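Local coordinates for protein cysteine protease (Xylella fastidiosa, PDB 3OIS) that belongs to the papain family, probably cleaves peptide bonds with an active-site cysteine, and binds UDP, at residues R74-I87 with D121-L133. Residues are numbered along the deposited sequence; the frame is centred on the assembly and turned at random.
Sequences RIGSCTANALAAAI and DSGAMIRDGIKVL. With UDP (uridine-5'-diphosphate), chain E.
G76 and G123 bring the two backbones together, their CA atoms 4.8 Å apart, and the chains then run on into helices 78-87 and 126-133, whose axes cross at -49° and approach to 9.4 Å. The CA-H of G123 points almost straight at G76 O, 3.4 Å from CA. Glycine suits the two places for different reasons: at G76 it leaves room for D121 OD1, which sits tightly against it, and at G123 it accommodates a positive phi. G76 is the centre of an inverse gamma turn, and its N-H donates to the syn lone pair of D121 OD1 (2.8 Å). D121 holds its CG anti to the backbone N (chi1 -166°), which carries the carboxylate over to the 74-87 chain; OD1 is also hydrogen-bonded to Y108 OH, while OD2 accepts a hydrogen bond from a water that also donates to R74 O.

Farther on, T79 serves two environments: its methyl CG2 lies 3.8 Å from I126 CG1, whereas OG1 is hydrogen-bonded to E111. L83 is the knob of the helix pair, seated among I126, G129, I130 and L133. The bare CA of G129 lets L83 CD1 settle against the backbone at 3.5 Å, and L83 CD2 touches I130 CG1, the two side chains crossing at about a right angle. One turn later I87 and L133 meet tip to tip, CG1 to CD1 at 3.9 Å.

This contact lies in the buried interior of the papain-like fold. Helix 78-93 lies against strand 233-245 through C78, A85 and A86, small residues that allow close approach, and C78 touches H237. I126 and I130 rest on W284 of strand 280-287; from the same helix K131 NZ is hydrogen-bonded to UDP O2B and weakly to O3A, and R127 forms a salt bridge with D44 of that pocket. R104 and E111 of helix 104-114 touch A84 and A124.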
ATOM      1  N   ARG A  74      -8.126  -1.008 -12.517  1.00 11.80           N
ATOM      2  CA  ARG A  74      -8.764   0.277 -12.779  1.00 10.90           C
ATOM      3  C   ARG A  74      -9.560   0.799 -11.601  1.00 12.88           C
ATOM      4  O   ARG A  74     -10.448   1.664 -11.811  1.00 14.67           O
ATOM      5  CB  ARG A  74      -9.739   0.065 -13.961  1.00 11.27           C
ATOM      6  CG  ARG A  74      -9.020  -0.352 -15.251  1.00 10.34           C
ATOM      7  CD  ARG A  74     -10.042  -0.753 -16.328  1.00 16.55           C
ATOM      8  NE  ARG A  74     -10.556  -2.045 -15.960  1.00 14.60           N
ATOM      9  CZ  ARG A  74     -11.642  -2.614 -16.509  1.00 16.00           C
ATOM     10  NH1 ARG A  74     -12.314  -1.960 -17.483  1.00 17.29           N
ATOM     11  NH2 ARG A  74     -12.021  -3.822 -16.099  1.00 17.49           N
ATOM     12  N   ILE A  75      -9.287   0.298 -10.424  1.00 12.11           N
ATOM     13  CA  ILE A  75      -9.939   0.820  -9.217  1.00 12.08           C
ATOM     14  C   ILE A  75      -8.908   1.406  -8.209  1.00 12.58           C
ATOM     15  O   ILE A  75      -7.678   1.245  -8.356  1.00 11.06           O
ATOM     16  CB  ILE A  75     -10.800  -0.309  -8.583  1.00 10.33           C
ATOM     17  CG1 ILE A  75      -9.935  -1.532  -8.100  1.00 10.23           C
ATOM     18  CG2 ILE A  75     -12.034  -0.594  -9.459  1.00 12.61           C
ATOM     19  CD1 ILE A  75     -10.846  -2.599  -7.266  1.00 13.37           C
ATOM     20  N   GLY A  76      -9.436   2.000  -7.114  1.00 10.91           N
ATOM     21  CA  GLY A  76      -8.610   2.786  -6.158  1.00 11.34           C
ATOM     22  C   GLY A  76      -8.186   1.991  -4.941  1.00 12.32           C
ATOM     23  O   GLY A  76      -8.362   2.429  -3.772  1.00 11.95           O
ATOM     24  N   SER A  77      -7.663   0.775  -5.230  1.00 11.09           N
ATOM     25  CA  SER A  77      -7.448  -0.192  -4.200  1.00 11.72           C
ATOM     26  C   SER A  77      -5.993  -0.248  -3.752  1.00 12.89           C
ATOM     27  O   SER A  77      -5.572  -1.262  -3.178  1.00 11.66           O
ATOM     28  CB  SER A  77      -7.982  -1.562  -4.691  1.00 12.54           C
ATOM     29  OG  SER A  77      -7.219  -1.944  -5.832  1.00 11.82           O
ATOM     30  N   CYS A  78      -5.227   0.815  -4.000  1.00 11.03           N
ATOM     31  CA  CYS A  78      -3.761   0.728  -3.716  1.00 11.02           C
ATOM     32  C   CYS A  78      -3.487   0.392  -2.237  1.00 11.38           C
ATOM     33  O   CYS A  78      -2.535  -0.404  -1.956  1.00 10.19           O
ATOM     34  CB  CYS A  78      -2.945   2.009  -4.061  1.00 11.03           C
ATOM     35  SG  CYS A  78      -3.582   3.461  -3.136  1.00 13.69           S
ATOM     36  N   THR A  79      -4.245   0.987  -1.288  1.00 10.16           N
ATOM     37  CA  THR A  79      -3.991   0.683   0.107  1.00 10.98           C
ATOM     38  C   THR A  79      -4.182  -0.824   0.327  1.00 10.22           C
ATOM     39  O   THR A  79      -3.389  -1.408   1.075  1.00 10.46           O
ATOM     40  CB  THR A  79      -4.811   1.501   1.102  1.00 11.12           C
ATOM     41  OG1 THR A  79      -6.202   1.141   0.960  1.00 13.65           O
ATOM     42  CG2 THR A  79      -4.616   2.981   0.814  1.00 14.49           C
ATOM     43  N   ALA A  80      -5.196  -1.486  -0.276  1.00 10.67           N
ATOM     44  CA  ALA A  80      -5.418  -2.914  -0.048  1.00 12.14           C
ATOM     45  C   ALA A  80      -4.342  -3.747  -0.713  1.00 12.25           C
ATOM     46  O   ALA A  80      -4.027  -4.894  -0.238  1.00 12.94           O
ATOM     47  CB  ALA A  80      -6.712  -3.276  -0.646  1.00 12.71           C
ATOM     48  N   ASN A  81      -3.825  -3.242  -1.834  1.00 10.13           N
ATOM     49  CA  ASN A  81      -2.723  -3.938  -2.538  1.00 12.63           C
ATOM     50  C   ASN A  81      -1.407  -3.909  -1.768  1.00 14.73           C
ATOM     51  O   ASN A  81      -0.731  -4.970  -1.609  1.00 13.16           O
ATOM     52  CB  ASN A  81      -2.513  -3.395  -3.954  1.00 12.85           C
ATOM     53  CG  ASN A  81      -3.548  -3.887  -4.918  1.00 13.38           C
ATOM     54  OD1 ASN A  81      -4.778  -3.515  -4.832  1.00 17.80           O
ATOM     55  ND2 ASN A  81      -3.132  -4.714  -5.831  1.00 10.04           N
ATOM     56  N   ALA A  82      -1.073  -2.738  -1.205  1.00 13.32           N
ATOM     57  CA  ALA A  82       0.097  -2.588  -0.384  1.00 14.84           C
ATOM     58  C   ALA A  82      -0.044  -3.463   0.882  1.00 14.80           C
ATOM     59  O   ALA A  82       0.886  -4.162   1.247  1.00 14.87           O
ATOM     60  CB  ALA A  82       0.328  -1.111   0.022  1.00 14.20           C
ATOM     61  N   LEU A  83      -1.221  -3.412   1.541  1.00 13.49           N
ATOM     62  CA  LEU A  83      -1.399  -4.150   2.757  1.00 13.99           C
ATOM     63  C   LEU A  83      -1.511  -5.664   2.527  1.00 14.20           C
ATOM     64  O   LEU A  83      -1.013  -6.455   3.377  1.00 14.29           O
ATOM     65  CB  LEU A  83      -2.649  -3.648   3.493  1.00 15.02           C
ATOM     66  CG  LEU A  83      -2.395  -2.290   4.181  1.00 13.39           C
ATOM     67  CD1 LEU A  83      -3.821  -1.662   4.685  1.00 13.97           C
ATOM     68  CD2 LEU A  83      -1.380  -2.382   5.392  1.00 12.50           C
ATOM     69  N   ALA A  84      -2.132  -6.094   1.418  1.00 14.41           N
ATOM     70  CA  ALA A  84      -2.164  -7.541   1.031  1.00 14.56           C
ATOM     71  C   ALA A  84      -0.747  -8.063   0.972  1.00 14.58           C
ATOM     72  O   ALA A  84      -0.478  -9.173   1.507  1.00 16.41           O
ATOM     73  CB  ALA A  84      -2.838  -7.743  -0.310  1.00 15.64           C
ATOM     74  N   ALA A  85       0.147  -7.277   0.375  1.00 13.94           N
ATOM     75  CA  ALA A  85       1.563  -7.694   0.230  1.00 13.69           C
ATOM     76  C   ALA A  85       2.277  -7.727   1.601  1.00 14.79           C
ATOM     77  O   ALA A  85       3.115  -8.621   1.874  1.00 13.84           O
ATOM     78  CB  ALA A  85       2.321  -6.803  -0.841  1.00 12.96           C
ATOM     79  N   ALA A  86       2.031  -6.751   2.496  1.00 14.50           N
ATOM     80  CA  ALA A  86       2.641  -6.776   3.813  1.00 14.67           C
ATOM     81  C   ALA A  86       2.237  -8.072   4.513  1.00 16.43           C
ATOM     82  O   ALA A  86       3.110  -8.699   5.150  1.00 16.27           O
ATOM     83  CB  ALA A  86       2.175  -5.538   4.637  1.00 16.50           C
ATOM     84  N   ILE A  87       0.937  -8.453   4.427  1.00 14.38           N
ATOM     85  CA  ILE A  87       0.390  -9.709   5.019  1.00 15.85           C
ATOM     86  C   ILE A  87       1.064 -10.927   4.361  1.00 13.78           C
ATOM     87  O   ILE A  87       1.504 -11.824   5.082  1.00 14.98           O
ATOM     88  CB  ILE A  87      -1.100  -9.838   4.798  1.00 14.35           C
ATOM     89  CG1 ILE A  87      -1.809  -8.838   5.706  1.00 14.67           C
ATOM     90  CG2 ILE A  87      -1.556 -11.251   5.224  1.00 15.74           C
ATOM     91  CD1 ILE A  87      -1.679  -9.149   7.248  1.00 19.25           C
ATOM     92  N   ASP A 121     -15.787   4.319  -5.899  1.00 13.23           N
ATOM     93  CA  ASP A 121     -14.366   3.990  -5.866  1.00 13.52           C
ATOM     94  C   ASP A 121     -13.718   5.156  -5.087  1.00 14.10           C
ATOM     95  O   ASP A 121     -13.031   6.039  -5.635  1.00 14.28           O
ATOM     96  CB  ASP A 121     -13.864   3.892  -7.321  1.00 12.63           C
ATOM     97  CG  ASP A 121     -12.525   3.230  -7.424  1.00 17.34           C
ATOM     98  OD1 ASP A 121     -12.092   2.595  -6.454  1.00 14.65           O
ATOM     99  OD2 ASP A 121     -11.904   3.374  -8.516  1.00 16.52           O
ATOM    100  N   SER A 122     -13.869   5.146  -3.763  1.00 12.31           N
ATOM    101  CA  SER A 122     -13.497   6.279  -2.990  1.00 14.40           C
ATOM    102  C   SER A 122     -12.036   6.271  -2.618  1.00 12.59           C
ATOM    103  O   SER A 122     -11.529   7.268  -2.117  1.00 14.84           O
ATOM    104  CB  SER A 122     -14.361   6.312  -1.730  1.00 15.47           C
ATOM    105  OG  SER A 122     -14.102   5.109  -0.999  1.00 17.33           O
ATOM    106  N   GLY A 123     -11.356   5.119  -2.766  1.00 11.74           N
ATOM    107  CA  GLY A 123     -10.015   4.981  -2.145  1.00 10.78           C
ATOM    108  C   GLY A 123     -10.207   4.800  -0.609  1.00 11.92           C
ATOM    109  O   GLY A 123     -11.351   4.527  -0.163  1.00 13.71           O
ATOM    110  N   ALA A 124      -9.120   4.878   0.146  1.00 12.13           N
ATOM    111  CA  ALA A 124      -9.135   4.561   1.561  1.00 12.98           C
ATOM    112  C   ALA A 124      -7.881   5.102   2.265  1.00 12.20           C
ATOM    113  O   ALA A 124      -6.829   5.368   1.614  1.00 12.29           O
ATOM    114  CB  ALA A 124      -9.234   2.974   1.722  1.00 12.90           C
ATOM    115  N   MET A 125      -7.986   5.248   3.590  1.00 11.89           N
ATOM    116  CA  MET A 125      -6.848   5.585   4.417  1.00  9.94           C
ATOM    117  C   MET A 125      -6.171   4.267   4.784  1.00 11.01           C
ATOM    118  O   MET A 125      -6.826   3.261   5.050  1.00 13.02           O
ATOM    119  CB  MET A 125      -7.317   6.290   5.704  1.00 12.91           C
ATOM    120  CG  MET A 125      -7.985   7.633   5.403  1.00 10.99           C
ATOM    121  SD  MET A 125      -8.626   8.244   7.044  1.00 15.23           S
ATOM    122  CE  MET A 125      -9.264   9.835   6.462  1.00 13.20           C
ATOM    123  N   ILE A 126      -4.849   4.281   4.736  1.00 11.05           N
ATOM    124  CA  ILE A 126      -4.039   3.128   5.241  1.00 10.88           C
ATOM    125  C   ILE A 126      -4.465   2.669   6.619  1.00 11.04           C
ATOM    126  O   ILE A 126      -4.665   1.435   6.860  1.00 10.85           O
ATOM    127  CB  ILE A 126      -2.540   3.451   5.212  1.00 10.27           C
ATOM    128  CG1 ILE A 126      -2.208   3.709   3.723  1.00  9.81           C
ATOM    129  CG2 ILE A 126      -1.752   2.181   5.767  1.00 11.04           C
ATOM    130  CD1 ILE A 126      -0.824   4.283   3.599  1.00 11.89           C
ATOM    131  N   ARG A 127      -4.725   3.644   7.486  1.00 11.39           N
ATOM    132  CA  ARG A 127      -5.053   3.288   8.848  1.00 12.71           C
ATOM    133  C   ARG A 127      -6.350   2.470   8.908  1.00 11.48           C
ATOM    134  O   ARG A 127      -6.554   1.636   9.827  1.00 12.02           O
ATOM    135  CB  ARG A 127      -5.132   4.509   9.757  1.00 12.65           C
ATOM    136  CG  ARG A 127      -6.438   5.406   9.527  1.00 14.58           C
ATOM    137  CD  ARG A 127      -6.532   6.643  10.503  1.00 19.09           C
ATOM    138  NE  ARG A 127      -6.416   6.040  11.774  1.00 17.98           N
ATOM    139  CZ  ARG A 127      -5.424   6.234  12.656  1.00 15.66           C
ATOM    140  NH1 ARG A 127      -4.557   7.284  12.585  1.00 13.01           N
ATOM    141  NH2 ARG A 127      -5.378   5.394  13.698  1.00 19.58           N
ATOM    142  N   ASP A 128      -7.240   2.675   7.948  1.00 12.16           N
ATOM    143  CA  ASP A 128      -8.499   1.939   7.932  1.00 11.31           C
ATOM    144  C   ASP A 128      -8.320   0.512   7.336  1.00 14.55           C
ATOM    145  O   ASP A 128      -8.890  -0.439   7.828  1.00 13.57           O
ATOM    146  CB  ASP A 128      -9.547   2.697   7.085  1.00 12.11           C
ATOM    147  CG  ASP A 128     -10.036   3.937   7.807  1.00 13.35           C
ATOM    148  OD1 ASP A 128      -9.842   4.009   9.064  1.00 14.33           O
ATOM    149  OD2 ASP A 128     -10.623   4.817   7.135  1.00 16.26           O
ATOM    150  N   GLY A 129      -7.430   0.387   6.343  1.00 12.90           N
ATOM    151  CA  GLY A 129      -7.045  -0.968   5.878  1.00 13.23           C
ATOM    152  C   GLY A 129      -6.423  -1.733   7.048  1.00 14.54           C
ATOM    153  O   GLY A 129      -6.674  -2.910   7.189  1.00 13.72           O
ATOM    154  N   ILE A 130      -5.575  -1.066   7.828  1.00 12.93           N
ATOM    155  CA  ILE A 130      -4.970  -1.703   9.004  1.00 13.42           C
ATOM    156  C   ILE A 130      -5.996  -2.079  10.073  1.00 14.02           C
ATOM    157  O   ILE A 130      -5.972  -3.165  10.610  1.00 13.65           O
ATOM    158  CB  ILE A 130      -3.859  -0.814   9.528  1.00 14.71           C
ATOM    159  CG1 ILE A 130      -2.712  -0.861   8.535  1.00 13.33           C
ATOM    160  CG2 ILE A 130      -3.285  -1.326  10.897  1.00 15.45           C
ATOM    161  CD1 ILE A 130      -1.629   0.224   8.915  1.00 15.53           C
ATOM    162  N   LYS A 131      -6.963  -1.213  10.322  1.00 14.53           N
ATOM    163  CA  LYS A 131      -8.067  -1.565  11.196  1.00 14.65           C
ATOM    164  C   LYS A 131      -8.820  -2.841  10.743  1.00 15.55           C
ATOM    165  O   LYS A 131      -9.150  -3.684  11.592  1.00 15.68           O
ATOM    166  CB  LYS A 131      -9.040  -0.421  11.287  1.00 15.65           C
ATOM    167  CG  LYS A 131      -9.982  -0.576  12.529  1.00 15.92           C
ATOM    168  CD  LYS A 131      -9.449   0.094  13.773  1.00 21.07           C
ATOM    169  CE  LYS A 131     -10.388  -0.070  14.899  1.00 24.59           C
ATOM    170  NZ  LYS A 131      -9.658   0.388  16.079  1.00 23.51           N
ATOM    171  N   VAL A 132      -9.134  -2.961   9.447  1.00 14.39           N
ATOM    172  CA  VAL A 132      -9.721  -4.160   8.874  1.00 14.93           C
ATOM    173  C   VAL A 132      -8.840  -5.371   9.194  1.00 13.72           C
ATOM    174  O   VAL A 132      -9.320  -6.336   9.754  1.00 16.87           O
ATOM    175  CB  VAL A 132      -9.893  -4.082   7.340  1.00 14.17           C
ATOM    176  CG1 VAL A 132     -10.395  -5.382   6.777  1.00 10.96           C
ATOM    177  CG2 VAL A 132     -10.844  -2.912   6.969  1.00 15.06           C
ATOM    178  N   LEU A 133      -7.532  -5.270   8.913  1.00 13.92           N
ATOM    179  CA  LEU A 133      -6.656  -6.405   9.259  1.00 13.46           C
ATOM    180  C   LEU A 133      -6.641  -6.782  10.730  1.00 15.59           C
ATOM    181  O   LEU A 133      -6.432  -7.974  11.016  1.00 15.71           O
ATOM    182  CB  LEU A 133      -5.249  -6.152   8.746  1.00 13.05           C
ATOM    183  CG  LEU A 133      -5.164  -6.076   7.235  1.00 13.97           C
ATOM    184  CD1 LEU A 133      -3.679  -5.637   6.774  1.00 14.50           C
ATOM    185  CD2 LEU A 133      -5.581  -7.359   6.546  1.00 14.67           C
TER
HETATM  186  N1  UDP E 292      -3.562   1.353  17.983  1.00 16.50           N
HETATM  187  C2  UDP E 292      -2.367   1.302  17.319  1.00 14.97           C
HETATM  188  N3  UDP E 292      -1.777   0.059  17.128  1.00 14.54           N
HETATM  189  C4  UDP E 292      -2.365  -1.079  17.577  1.00 15.48           C
HETATM  190  C5  UDP E 292      -3.572  -1.038  18.298  1.00 16.83           C
HETATM  191  C6  UDP E 292      -4.204   0.211  18.384  1.00 16.94           C
HETATM  192  O2  UDP E 292      -1.820   2.269  16.889  1.00 13.61           O
HETATM  193  O4  UDP E 292      -1.699  -2.155  17.432  1.00 14.13           O
HETATM  194  C1' UDP E 292      -4.088   2.732  18.271  1.00 17.20           C
HETATM  195  C2' UDP E 292      -4.666   3.441  17.064  1.00 19.48           C
HETATM  196  O2' UDP E 292      -4.483   4.830  17.331  1.00 16.98           O
HETATM  197  C3' UDP E 292      -6.086   3.074  17.239  1.00 18.83           C
HETATM  198  C4' UDP E 292      -6.279   3.218  18.766  1.00 19.83           C
HETATM  199  O4' UDP E 292      -5.058   2.690  19.327  1.00 19.50           O
HETATM  200  O3' UDP E 292      -6.857   4.069  16.570  1.00 18.71           O
HETATM  201  C5' UDP E 292      -7.535   2.481  19.221  1.00 18.87           C
HETATM  202  O5' UDP E 292      -7.332   1.099  18.929  1.00 22.70           O
HETATM  203  PA  UDP E 292      -8.149  -0.043  19.537  1.00 24.54           P
HETATM  204  O1A UDP E 292      -8.036  -1.317  18.793  1.00 23.18           O
HETATM  205  O2A UDP E 292      -7.928  -0.138  21.007  1.00 25.95           O
HETATM  206  O3A UDP E 292      -9.630   0.587  19.286  1.00 32.94           O
HETATM  207  PB  UDP E 292     -11.138   0.005  19.336  1.00 34.50           P
HETATM  208  O1B UDP E 292     -11.903   0.898  20.199  1.00 39.37           O
HETATM  209  O2B UDP E 292     -11.537  -0.016  17.952  1.00 32.20           O
HETATM  210  O3B UDP E 292     -11.213  -1.392  19.871  1.00 36.52           O
HETATM  211  O   HOH W   1     -12.868   3.074 -10.891  1.00 21.90           O